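Local coordinates for spindle assembly checkpoint serine/threonine-protein kinase BUB1 (Saccharomyces cerevisiae, PDB 3ESL) that takes part in spindle assembly checkpoint signalling, which delays anaphase until chromosomes are bioriented, as a kinase whose N-terminal TPR-like helical domain is the part described here, at residues 130-140 against 178-186; 8-19 against 32-40. All blocks are in the same frame, centred on the assembly; numbering follows the deposited sequence.

Contact 1 of 2, residues 130-140 against 178-186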
loop_
_atom_site.group_PDB
_atom_site.type_symbol
_atom_site.label_atom_id
_atom_site.label_comp_id
_atom_site.label_asym_id
_atom_site.label_seq_id
_atom_site.Cartn_x
_atom_site.Cartn_y
_atom_site.Cartn_z
ATOM N N PHE A 130 19.097 -0.089 -2.203
ATOM C CA PHE A 130 19.107 -0.894 -3.408
ATOM C C PHE A 130 18.973 0.091 -4.563
ATOM O O PHE A 130 17.942 0.151 -5.240
ATOM C CB PHE A 130 17.967 -1.932 -3.423
ATOM C CG PHE A 130 18.145 -3.058 -2.431
ATOM C CD1 PHE A 130 19.070 -4.080 -2.665
ATOM C CD2 PHE A 130 17.389 -3.096 -1.264
ATOM C CE1 PHE A 130 19.227 -5.129 -1.742
ATOM C CE2 PHE A 130 17.535 -4.132 -0.342
ATOM C CZ PHE A 130 18.451 -5.147 -0.580
ATOM N N PHE A 131 20.024 0.879 -4.778
ATOM C CA PHE A 131 19.923 2.063 -5.628
ATOM C C PHE A 131 19.562 1.761 -7.080
ATOM O O PHE A 131 18.645 2.375 -7.643
ATOM C CB PHE A 131 21.200 2.921 -5.520
ATOM C CG PHE A 131 21.378 3.566 -4.169
ATOM C CD1 PHE A 131 20.489 4.536 -3.722
ATOM C CD2 PHE A 131 22.447 3.203 -3.347
ATOM C CE1 PHE A 131 20.642 5.127 -2.471
ATOM C CE2 PHE A 131 22.617 3.793 -2.099
ATOM C CZ PHE A 131 21.714 4.755 -1.656
ATOM N N LEU A 132 20.257 0.807 -7.685
ATOM C CA LEU A 132 20.041 0.532 -9.101
ATOM C C LEU A 132 18.786 -0.316 -9.354
ATOM O O LEU A 132 18.142 -0.186 -10.396
ATOM C CB LEU A 132 21.303 -0.049 -9.759
ATOM C CG LEU A 132 22.538 0.872 -9.657
ATOM C CD1 LEU A 132 23.799 0.192 -10.170
ATOM C CD2 LEU A 132 22.324 2.228 -10.339
ATOM N N GLU A 133 18.423 -1.146 -8.379
ATOM C CA GLU A 133 17.149 -1.871 -8.436
ATOM C C GLU A 133 15.978 -0.887 -8.417
ATOM O O GLU A 133 14.988 -1.081 -9.141
ATOM C CB GLU A 133 17.022 -2.863 -7.279
ATOM C CG GLU A 133 17.992 -4.045 -7.362
ATOM C CD GLU A 133 19.308 -3.809 -6.622
ATOM O OE1 GLU A 133 19.712 -2.643 -6.411
ATOM O OE2 GLU A 133 19.949 -4.815 -6.245
ATOM N N ALA A 134 16.097 0.156 -7.593
ATOM C CA ALA A 134 15.066 1.195 -7.499
ATOM C C ALA A 134 14.859 1.915 -8.832
ATOM O O ALA A 134 13.727 2.244 -9.197
ATOM C CB ALA A 134 15.391 2.185 -6.393
ATOM N N LYS A 135 15.947 2.147 -9.573
ATOM C CA LYS A 135 15.853 2.784 -10.890
ATOM C C LYS A 135 15.145 1.856 -11.867
ATOM O O LYS A 135 14.242 2.281 -12.582
ATOM C CB LYS A 135 17.252 3.172 -11.415
ATOM C CG LYS A 135 17.280 3.647 -12.859
ATOM C CD LYS A 135 18.655 4.192 -13.227
ATOM C CE LYS A 135 18.701 4.644 -14.676
ATOM N NZ LYS A 135 19.725 5.707 -14.856
ATOM N N VAL A 136 15.524 0.580 -11.863
ATOM C CA VAL A 136 14.951 -0.397 -12.785
ATOM C C VAL A 136 13.440 -0.533 -12.547
ATOM O O VAL A 136 12.663 -0.697 -13.491
ATOM C CB VAL A 136 15.649 -1.766 -12.677
ATOM C CG1 VAL A 136 14.973 -2.799 -13.576
ATOM C CG2 VAL A 136 17.122 -1.638 -13.058
ATOM N N LEU A 137 13.041 -0.443 -11.284
ATOM C CA LEU A 137 11.626 -0.521 -10.938
ATOM C C LEU A 137 10.823 0.628 -11.561
ATOM O O LEU A 137 9.715 0.413 -12.063
ATOM C CB LEU A 137 11.466 -0.547 -9.430
ATOM C CG LEU A 137 10.134 -0.974 -8.842
ATOM C CD1 LEU A 137 9.620 -2.265 -9.486
ATOM C CD2 LEU A 137 10.352 -1.122 -7.351
ATOM N N LEU A 138 11.382 1.837 -11.550
ATOM C CA LEU A 138 10.708 2.969 -12.208
ATOM C C LEU A 138 10.603 2.734 -13.712
ATOM O O LEU A 138 9.551 2.961 -14.320
ATOM C CB LEU A 138 11.411 4.294 -11.920
ATOM C CG LEU A 138 11.379 4.770 -10.468
ATOM C CD1 LEU A 138 12.328 5.944 -10.273
ATOM C CD2 LEU A 138 9.952 5.139 -10.020
ATOM N N GLU A 139 11.683 2.237 -14.307
ATOM C CA GLU A 139 11.683 1.921 -15.733
ATOM C C GLU A 139 10.691 0.799 -16.074
ATOM O O GLU A 139 10.093 0.799 -17.150
ATOM C CB GLU A 139 13.097 1.562 -16.200
ATOM C CG GLU A 139 14.105 2.673 -15.949
ATOM C CD GLU A 139 15.529 2.274 -16.296
ATOM O OE1 GLU A 139 15.861 1.069 -16.209
ATOM O OE2 GLU A 139 16.318 3.179 -16.648
ATOM N N LEU A 140 10.506 -0.138 -15.146
ATOM C CA LEU A 140 9.528 -1.213 -15.319
ATOM C C LEU A 140 8.100 -0.660 -15.352
ATOM O O LEU A 140 7.268 -1.114 -16.137
ATOM C CB LEU A 140 9.662 -2.259 -14.207
ATOM C CG LEU A 140 8.724 -3.475 -14.225
ATOM C CD1 LEU A 140 8.886 -4.329 -15.502
ATOM C CD2 LEU A 140 8.936 -4.342 -12.982
ATOM N N SER A 178 21.732 -5.204 -12.401
ATOM C CA SER A 178 20.719 -4.509 -11.592
ATOM C C SER A 178 19.303 -4.957 -11.947
ATOM O O SER A 178 18.455 -5.106 -11.064
ATOM C CB SER A 178 20.848 -2.989 -11.696
ATOM O OG SER A 178 20.465 -2.506 -12.969
ATOM N N ARG A 179 19.065 -5.186 -13.239
ATOM C CA ARG A 179 17.778 -5.704 -13.702
ATOM C C ARG A 179 17.562 -7.131 -13.201
ATOM O O ARG A 179 16.466 -7.486 -12.759
ATOM C CB ARG A 179 17.673 -5.658 -15.230
ATOM C CG ARG A 179 17.929 -4.288 -15.836
ATOM C CD ARG A 179 17.003 -4.033 -17.011
ATOM N NE ARG A 179 17.444 -2.905 -17.830
ATOM C CZ ARG A 179 17.782 -2.996 -19.115
ATOM N NH1 ARG A 179 17.721 -4.165 -19.747
ATOM N NH2 ARG A 179 18.171 -1.912 -19.776
ATOM N N GLU A 180 18.616 -7.943 -13.270
ATOM C CA GLU A 180 18.555 -9.322 -12.787
ATOM C C GLU A 180 18.460 -9.403 -11.266
ATOM O O GLU A 180 17.831 -10.318 -10.731
ATOM C CB GLU A 180 19.746 -10.134 -13.303
ATOM C CG GLU A 180 19.504 -10.761 -14.676
ATOM C CD GLU A 180 18.538 -11.946 -14.634
ATOM O OE1 GLU A 180 18.399 -12.580 -13.562
ATOM O OE2 GLU A 180 17.919 -12.249 -15.681
ATOM N N ARG A 181 19.084 -8.444 -10.585
ATOM C CA ARG A 181 18.980 -8.317 -9.133
ATOM C C ARG A 181 17.545 -7.960 -8.731
ATOM O O ARG A 181 16.996 -8.560 -7.803
ATOM C CB ARG A 181 19.959 -7.268 -8.599
ATOM C CG ARG A 181 21.397 -7.765 -8.401
ATOM C CD ARG A 181 22.226 -6.726 -7.664
ATOM N NE ARG A 181 22.485 -5.553 -8.496
ATOM C CZ ARG A 181 22.680 -4.322 -8.032
ATOM N NH1 ARG A 181 22.635 -4.078 -6.729
ATOM N NH2 ARG A 181 22.911 -3.326 -8.874
ATOM N N LEU A 182 16.942 -7.004 -9.443
ATOM C CA LEU A 182 15.534 -6.647 -9.215
ATOM C C LEU A 182 14.604 -7.828 -9.480
ATOM O O LEU A 182 13.727 -8.123 -8.663
ATOM C CB LEU A 182 15.098 -5.433 -10.045
ATOM C CG LEU A 182 13.628 -5.013 -9.814
ATOM C CD1 LEU A 182 13.398 -4.529 -8.380
ATOM C CD2 LEU A 182 13.164 -3.973 -10.817
ATOM N N LYS A 183 14.797 -8.496 -10.618
ATOM C CA LYS A 183 14.022 -9.689 -10.953
ATOM C C LYS A 183 14.045 -10.699 -9.803
ATOM O O LYS A 183 12.999 -11.223 -9.410
ATOM C CB LYS A 183 14.551 -10.338 -12.233
ATOM C CG LYS A 183 13.700 -11.505 -12.731
ATOM C CD LYS A 183 14.366 -12.247 -13.887
ATOM C CE LYS A 183 14.380 -11.420 -15.169
ATOM N NZ LYS A 183 14.900 -12.216 -16.323
ATOM N N GLY A 184 15.241 -10.958 -9.275
ATOM C CA GLY A 184 15.421 -11.832 -8.115
ATOM C C GLY A 184 14.654 -11.351 -6.892
ATOM O O GLY A 184 14.019 -12.149 -6.196
ATOM N N ARG A 185 14.707 -10.042 -6.641
ATOM C CA ARG A 185 13.967 -9.421 -5.539
ATOM C C ARG A 185 12.450 -9.522 -5.715
ATOM O O ARG A 185 11.714 -9.540 -4.722
ATOM C CB ARG A 185 14.339 -7.942 -5.381
ATOM C CG ARG A 185 15.788 -7.679 -5.009
ATOM C CD ARG A 185 15.919 -6.423 -4.159
ATOM N NE ARG A 185 15.456 -6.646 -2.788
ATOM C CZ ARG A 185 16.119 -7.341 -1.866
ATOM N NH1 ARG A 185 17.297 -7.894 -2.152
ATOM N NH2 ARG A 185 15.606 -7.479 -0.649
ATOM N N LEU A 186 11.985 -9.565 -6.963
ATOM C CA LEU A 186 10.544 -9.568 -7.246
ATOM C C LEU A 186 9.899 -10.946 -7.191
ATOM O O LEU A 186 8.678 -11.047 -7.108
ATOM C CB LEU A 186 10.233 -8.893 -8.595
ATOM C CG LEU A 186 10.361 -7.367 -8.646
ATOM C CD1 LEU A 186 10.213 -6.819 -10.071
ATOM C CD2 LEU A 186 9.366 -6.693 -7.703
HETATM O O HOH W 1 22.293 -0.808 -6.661
#

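Contact 2 of 2, residues 8-19 against 32-40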
loop_
_atom_site.group_PDB
_atom_site.type_symbol
_atom_site.label_atom_id
_atom_site.label_comp_id
_atom_site.label_asym_id
_atom_site.label_seq_id
_atom_site.Cartn_x
_atom_site.Cartn_y
_atom_site.Cartn_z
ATOM N N LEU A 8 -19.110 9.140 19.716
ATOM C CA LEU A 8 -18.061 8.527 18.903
ATOM C C LEU A 8 -18.142 7.011 18.965
ATOM O O LEU A 8 -17.987 6.334 17.946
ATOM C CB LEU A 8 -16.673 9.019 19.324
ATOM C CG LEU A 8 -16.328 10.472 18.978
ATOM C CD1 LEU A 8 -15.044 10.872 19.668
ATOM C CD2 LEU A 8 -16.234 10.711 17.479
ATOM N N ASN A 9 -18.408 6.466 20.150
ATOM C CA ASN A 9 -18.566 5.013 20.268
ATOM C C ASN A 9 -19.769 4.435 19.542
ATOM O O ASN A 9 -19.707 3.314 19.019
ATOM C CB ASN A 9 -18.551 4.554 21.722
ATOM C CG ASN A 9 -17.197 4.058 22.139
ATOM O OD1 ASN A 9 -16.912 2.861 22.050
ATOM N ND2 ASN A 9 -16.332 4.976 22.557
ATOM N N GLN A 10 -20.867 5.187 19.514
ATOM C CA GLN A 10 -22.043 4.755 18.767
ATOM C C GLN A 10 -21.714 4.725 17.275
ATOM O O GLN A 10 -22.151 3.827 16.561
ATOM C CB GLN A 10 -23.229 5.681 19.021
ATOM C CG GLN A 10 -23.711 5.629 20.462
ATOM C CD GLN A 10 -24.878 6.550 20.730
ATOM O OE1 GLN A 10 -24.984 7.635 20.160
ATOM N NE2 GLN A 10 -25.762 6.119 21.615
ATOM N N THR A 11 -20.944 5.717 16.828
ATOM C CA THR A 11 -20.577 5.823 15.416
ATOM C C THR A 11 -19.715 4.626 15.023
ATOM O O THR A 11 -19.923 4.043 13.952
ATOM C CB THR A 11 -19.882 7.157 15.080
ATOM O OG1 THR A 11 -20.800 8.241 15.288
ATOM C CG2 THR A 11 -19.446 7.196 13.611
ATOM N N LYS A 12 -18.784 4.254 15.903
ATOM C CA LYS A 12 -17.934 3.086 15.694
ATOM C C LYS A 12 -18.772 1.824 15.528
ATOM O O LYS A 12 -18.577 1.046 14.589
ATOM C CB LYS A 12 -16.913 2.923 16.834
ATOM C CG LYS A 12 -16.020 1.706 16.661
ATOM C CD LYS A 12 -14.870 1.648 17.666
ATOM C CE LYS A 12 -15.341 1.199 19.037
ATOM N NZ LYS A 12 -14.177 1.017 19.966
ATOM N N ILE A 13 -19.725 1.621 16.437
ATOM C CA ILE A 13 -20.580 0.448 16.361
ATOM C C ILE A 13 -21.481 0.482 15.119
ATOM O O ILE A 13 -21.713 -0.554 14.500
ATOM C CB ILE A 13 -21.401 0.253 17.671
ATOM C CG1 ILE A 13 -20.432 0.005 18.840
ATOM C CG2 ILE A 13 -22.387 -0.905 17.515
ATOM C CD1 ILE A 13 -21.082 0.008 20.215
ATOM N N ALA A 14 -21.978 1.668 14.762
ATOM C CA ALA A 14 -22.779 1.834 13.554
ATOM C C ALA A 14 -21.989 1.374 12.311
ATOM O O ALA A 14 -22.512 0.634 11.474
ATOM C CB ALA A 14 -23.256 3.289 13.411
ATOM N N TYR A 15 -20.731 1.796 12.211
ATOM C CA TYR A 15 -19.883 1.365 11.085
ATOM C C TYR A 15 -19.621 -0.140 11.110
ATOM O O TYR A 15 -19.685 -0.812 10.075
ATOM C CB TYR A 15 -18.572 2.136 11.081
ATOM C CG TYR A 15 -18.618 3.429 10.291
ATOM C CD1 TYR A 15 -18.854 3.416 8.907
ATOM C CD2 TYR A 15 -18.390 4.657 10.904
ATOM C CE1 TYR A 15 -18.881 4.597 8.167
ATOM C CE2 TYR A 15 -18.427 5.847 10.167
ATOM C CZ TYR A 15 -18.672 5.803 8.798
ATOM O OH TYR A 15 -18.707 6.966 8.054
ATOM N N GLU A 16 -19.375 -0.679 12.301
ATOM C CA GLU A 16 -19.086 -2.104 12.433
ATOM C C GLU A 16 -20.279 -2.931 11.976
ATOM O O GLU A 16 -20.112 -3.942 11.291
ATOM C CB GLU A 16 -18.665 -2.456 13.870
ATOM C CG GLU A 16 -17.306 -1.909 14.291
ATOM C CD GLU A 16 -16.119 -2.650 13.660
ATOM O OE1 GLU A 16 -16.311 -3.783 13.173
ATOM O OE2 GLU A 16 -14.994 -2.102 13.683
ATOM N N GLN A 17 -21.486 -2.485 12.339
ATOM C CA GLN A 17 -22.712 -3.147 11.896
ATOM C C GLN A 17 -22.906 -3.075 10.388
ATOM O O GLN A 17 -23.337 -4.042 9.772
ATOM C CB GLN A 17 -23.932 -2.559 12.607
ATOM C CG GLN A 17 -24.021 -2.959 14.075
ATOM C CD GLN A 17 -25.194 -2.314 14.784
ATOM O OE1 GLN A 17 -25.407 -2.539 15.977
ATOM N NE2 GLN A 17 -25.957 -1.501 14.060
ATOM N N ARG A 18 -22.593 -1.918 9.805
ATOM C CA ARG A 18 -22.676 -1.737 8.357
ATOM C C ARG A 18 -21.731 -2.681 7.611
ATOM O O ARG A 18 -22.092 -3.214 6.562
ATOM C CB ARG A 18 -22.398 -0.281 7.978
ATOM C CG ARG A 18 -23.521 0.682 8.364
ATOM C CD ARG A 18 -23.243 2.091 7.863
ATOM N NE ARG A 18 -23.436 2.175 6.420
ATOM C CZ ARG A 18 -23.095 3.215 5.659
ATOM N NH1 ARG A 18 -22.517 4.287 6.190
ATOM N NH2 ARG A 18 -23.321 3.172 4.348
ATOM N N LEU A 19 -20.533 -2.890 8.156
ATOM C CA LEU A 19 -19.593 -3.845 7.561
ATOM C C LEU A 19 -20.192 -5.248 7.554
ATOM O O LEU A 19 -20.023 -5.997 6.591
ATOM C CB LEU A 19 -18.246 -3.848 8.284
ATOM C CG LEU A 19 -17.376 -2.582 8.216
ATOM C CD1 LEU A 19 -16.118 -2.758 9.037
ATOM C CD2 LEU A 19 -17.024 -2.218 6.759
ATOM N N LEU A 32 -17.327 2.074 1.668
ATOM C CA LEU A 32 -17.751 1.954 3.072
ATOM C C LEU A 32 -16.515 1.811 3.970
ATOM O O LEU A 32 -16.411 2.488 4.998
ATOM C CB LEU A 32 -18.745 0.795 3.262
ATOM C CG LEU A 32 -19.146 0.473 4.717
ATOM C CD1 LEU A 32 -19.774 1.673 5.424
ATOM C CD2 LEU A 32 -20.086 -0.751 4.751
ATOM N N PHE A 33 -15.570 0.954 3.582
ATOM C CA PHE A 33 -14.288 0.892 4.283
ATOM C C PHE A 33 -13.597 2.258 4.336
ATOM O O PHE A 33 -13.066 2.648 5.387
ATOM C CB PHE A 33 -13.328 -0.121 3.628
ATOM C CG PHE A 33 -13.625 -1.551 3.963
ATOM C CD1 PHE A 33 -13.393 -2.048 5.253
ATOM C CD2 PHE A 33 -14.110 -2.418 2.979
ATOM C CE1 PHE A 33 -13.643 -3.395 5.544
ATOM C CE2 PHE A 33 -14.359 -3.761 3.255
ATOM C CZ PHE A 33 -14.126 -4.244 4.544
ATOM N N LEU A 34 -13.567 2.968 3.207
ATOM C CA LEU A 34 -12.910 4.282 3.174
ATOM C C LEU A 34 -13.559 5.267 4.143
ATOM O O LEU A 34 -12.854 5.960 4.884
ATOM C CB LEU A 34 -12.916 4.882 1.764
ATOM C CG LEU A 34 -12.024 4.203 0.737
ATOM C CD1 LEU A 34 -12.326 4.796 -0.629
ATOM C CD2 LEU A 34 -10.555 4.410 1.090
ATOM N N ASP A 35 -14.893 5.312 4.152
ATOM C CA ASP A 35 -15.626 6.225 5.044
ATOM C C ASP A 35 -15.246 5.943 6.488
ATOM O O ASP A 35 -14.932 6.856 7.260
ATOM C CB ASP A 35 -17.136 6.059 4.878
ATOM C CG ASP A 35 -17.692 6.797 3.676
ATOM O OD1 ASP A 35 -16.998 7.669 3.107
ATOM O OD2 ASP A 35 -18.851 6.494 3.315
ATOM N N TYR A 36 -15.229 4.660 6.835
ATOM C CA TYR A 36 -14.946 4.253 8.210
ATOM C C TYR A 36 -13.498 4.575 8.586
ATOM O O TYR A 36 -13.247 5.150 9.636
ATOM C CB TYR A 36 -15.296 2.776 8.381
ATOM C CG TYR A 36 -15.172 2.212 9.782
ATOM C CD1 TYR A 36 -15.277 3.037 10.911
ATOM C CD2 TYR A 36 -15.000 0.837 9.970
ATOM C CE1 TYR A 36 -15.192 2.498 12.208
ATOM C CE2 TYR A 36 -14.897 0.289 11.266
ATOM C CZ TYR A 36 -15.003 1.130 12.367
ATOM O OH TYR A 36 -14.891 0.597 13.629
ATOM N N MET A 37 -12.546 4.253 7.708
ATOM C CA MET A 37 -11.134 4.530 7.976
ATOM C C MET A 37 -10.822 6.023 8.114
ATOM O O MET A 37 -10.039 6.430 8.979
ATOM C CB MET A 37 -10.256 3.873 6.900
ATOM C CG MET A 37 -10.264 2.367 7.015
ATOM S SD MET A 37 -9.204 1.619 5.755
ATOM C CE MET A 37 -10.032 2.053 4.240
ATOM N N ILE A 38 -11.461 6.841 7.280
ATOM C CA ILE A 38 -11.286 8.282 7.353
ATOM C C ILE A 38 -11.825 8.770 8.697
ATOM O O ILE A 38 -11.165 9.573 9.360
ATOM C CB ILE A 38 -11.955 8.998 6.172
ATOM C CG1 ILE A 38 -11.187 8.681 4.873
ATOM C CG2 ILE A 38 -12.006 10.524 6.390
ATOM C CD1 ILE A 38 -11.926 9.047 3.620
ATOM N N TRP A 39 -12.983 8.253 9.100
ATOM C CA TRP A 39 -13.583 8.630 10.397
ATOM C C TRP A 39 -12.690 8.221 11.575
ATOM O O TRP A 39 -12.469 9.004 12.512
ATOM C CB TRP A 39 -14.990 8.054 10.550
ATOM C CG TRP A 39 -15.567 8.355 11.902
ATOM C CD1 TRP A 39 -16.202 9.507 12.282
ATOM C CD2 TRP A 39 -15.519 7.513 13.062
ATOM N NE1 TRP A 39 -16.554 9.435 13.616
ATOM C CE2 TRP A 39 -16.157 8.218 14.116
ATOM C CE3 TRP A 39 -15.007 6.229 13.317
ATOM C CZ2 TRP A 39 -16.298 7.678 15.403
ATOM C CZ3 TRP A 39 -15.144 5.688 14.601
ATOM C CH2 TRP A 39 -15.789 6.421 15.631
ATOM N N ILE A 40 -12.172 6.997 11.535
ATOM C CA ILE A 40 -11.278 6.533 12.596
ATOM C C ILE A 40 -10.035 7.418 12.698
ATOM O O ILE A 40 -9.636 7.820 13.794
ATOM C CB ILE A 40 -10.796 5.097 12.360
ATOM C CG1 ILE A 40 -11.965 4.114 12.355
ATOM C CG2 ILE A 40 -9.759 4.692 13.436
ATOM C CD1 ILE A 40 -11.612 2.769 11.712
HETATM O O HOH W 2 -20.768 6.330 5.522
#

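Contact 1 of 2, residues 130-140 against 178-186
The guanidinium of Arg-185 lies flat on one face of the Phe-130 ring, the two planes 25° apart, in a cation-pi stack with Arg-185 CZ 3.9 Å from the centroid of the Phe-130 ring. This belongs to a helix-on-helix packing in the all-alpha, TPR-like N-terminal domain of BUB1: the helix segments 131-140 and 178-186 cross almost at a right angle, 82°, their axes 8.4 Å apart. Phe-130 sits at the N-cap position of helix 131-143, while bends at chi2 and chi3 fold Arg-185 back over the ring; its NE also makes a salt bridge with Glu-99, which is likely to restrict how the guanidinium turns over the ring. Where the backbones come nearest, Glu-133 bends at chi2 and brings its carboxylate over one face of the Arg-181 guanidinium, steeply inclined to it (65°), in a salt bridge of 2.8 Å from Glu-133 OE2 to Arg-181 NH1. The same NH1 donates to a water that also accepts from Leu-132 N, near the start of helix 131-143. An alanine in place of Arg-181 would probably leave the buried Glu-133 carboxylate without its salt-bridge mate and this water with one donor fewer. Beyond these polar groups the contact turns apolar: Leu-182 pushes CD2 between Val-136 and Leu-137, and helix 115-127 backs Leu-137 with Phe-121 and Leu-125. Near the end of segment 130-140, Leu-140 CD2 meets Leu-186 CD1 tip to tip at 4.0 Å, one residue on from the stacked arginine.

Contact 2 of 2, residues 8-19 against 32-40
Tyr-15 and Tyr-36 are reciprocal knobs, each filling a hollow on the other's helix, in the antiparallel pair formed by segments 8-19 and 32-40 (161° between their directions), a helical hairpin of the kind that builds TPR-like folds. Tyr-15 settles among Leu-32, Asp-35, Tyr-36 and Trp-39; Tyr-36 enters the pocket of Lys-12, Tyr-15, Glu-16 and Leu-19. The two rings are nearly parallel but slid apart, so each mainly covers the other's stem: Tyr-15 CB stands 3.5 Å from the centroid of the Tyr-36 ring, and Tyr-36 CA lies over the Tyr-15 face. Ile-40 CD1 covers the opposite face of Tyr-36.

A chi1 of 176° points the Trp-39 indole away from its own backbone N and across to helix 4-21. There Thr-11 CG2 rests on a face, 3.8 Å from the centroid of the Trp-39 five-membered ring, and Leu-8 brings CD2 against CZ2. At the other end Leu-19 forks: CD1 touches Tyr-36, while CD2 sits over the Phe-33 ring. Leu-32 CD1 lies centrally over the Arg-18 guanidinium.

Polar groups finish the ends of these knobs. Tyr-36 OH donates to Glu-16 OE2 at 2.7 Å, on the anti side, 25° out of the carboxylate plane, and Arg-62 holds OE1. One water accepts from Arg-18 NH1, donates to Asp-35 OD2 and bonds weakly with Tyr-15 OH. Aromatic and aliphatic bulk together supply the fit, while the phenol-carboxylate bond is likely to limit how far Tyr-36 can slide.

How the contacts relate
The two contacts lie on opposite sides of the chain's centre, their centres about 40 Å apart and their nearest atoms about 23 Å apart, so neither touches the other. They follow in series: contact 2 joins helices 4-21 and 29-47, close together in sequence, before contact 1 joins helix 131-143 to helix 177-186 across a longer connection. They share no helix; helices 49-67, 77-90, 95-108 and 115-127 come between them along the chain. One is a near-antiparallel hairpin, the other a near-perpendicular crossing, two ways of packing helices in one all-alpha domain. Two separate local packings thus flank the centre of BUB1's N-terminal domain, each built from its own helices.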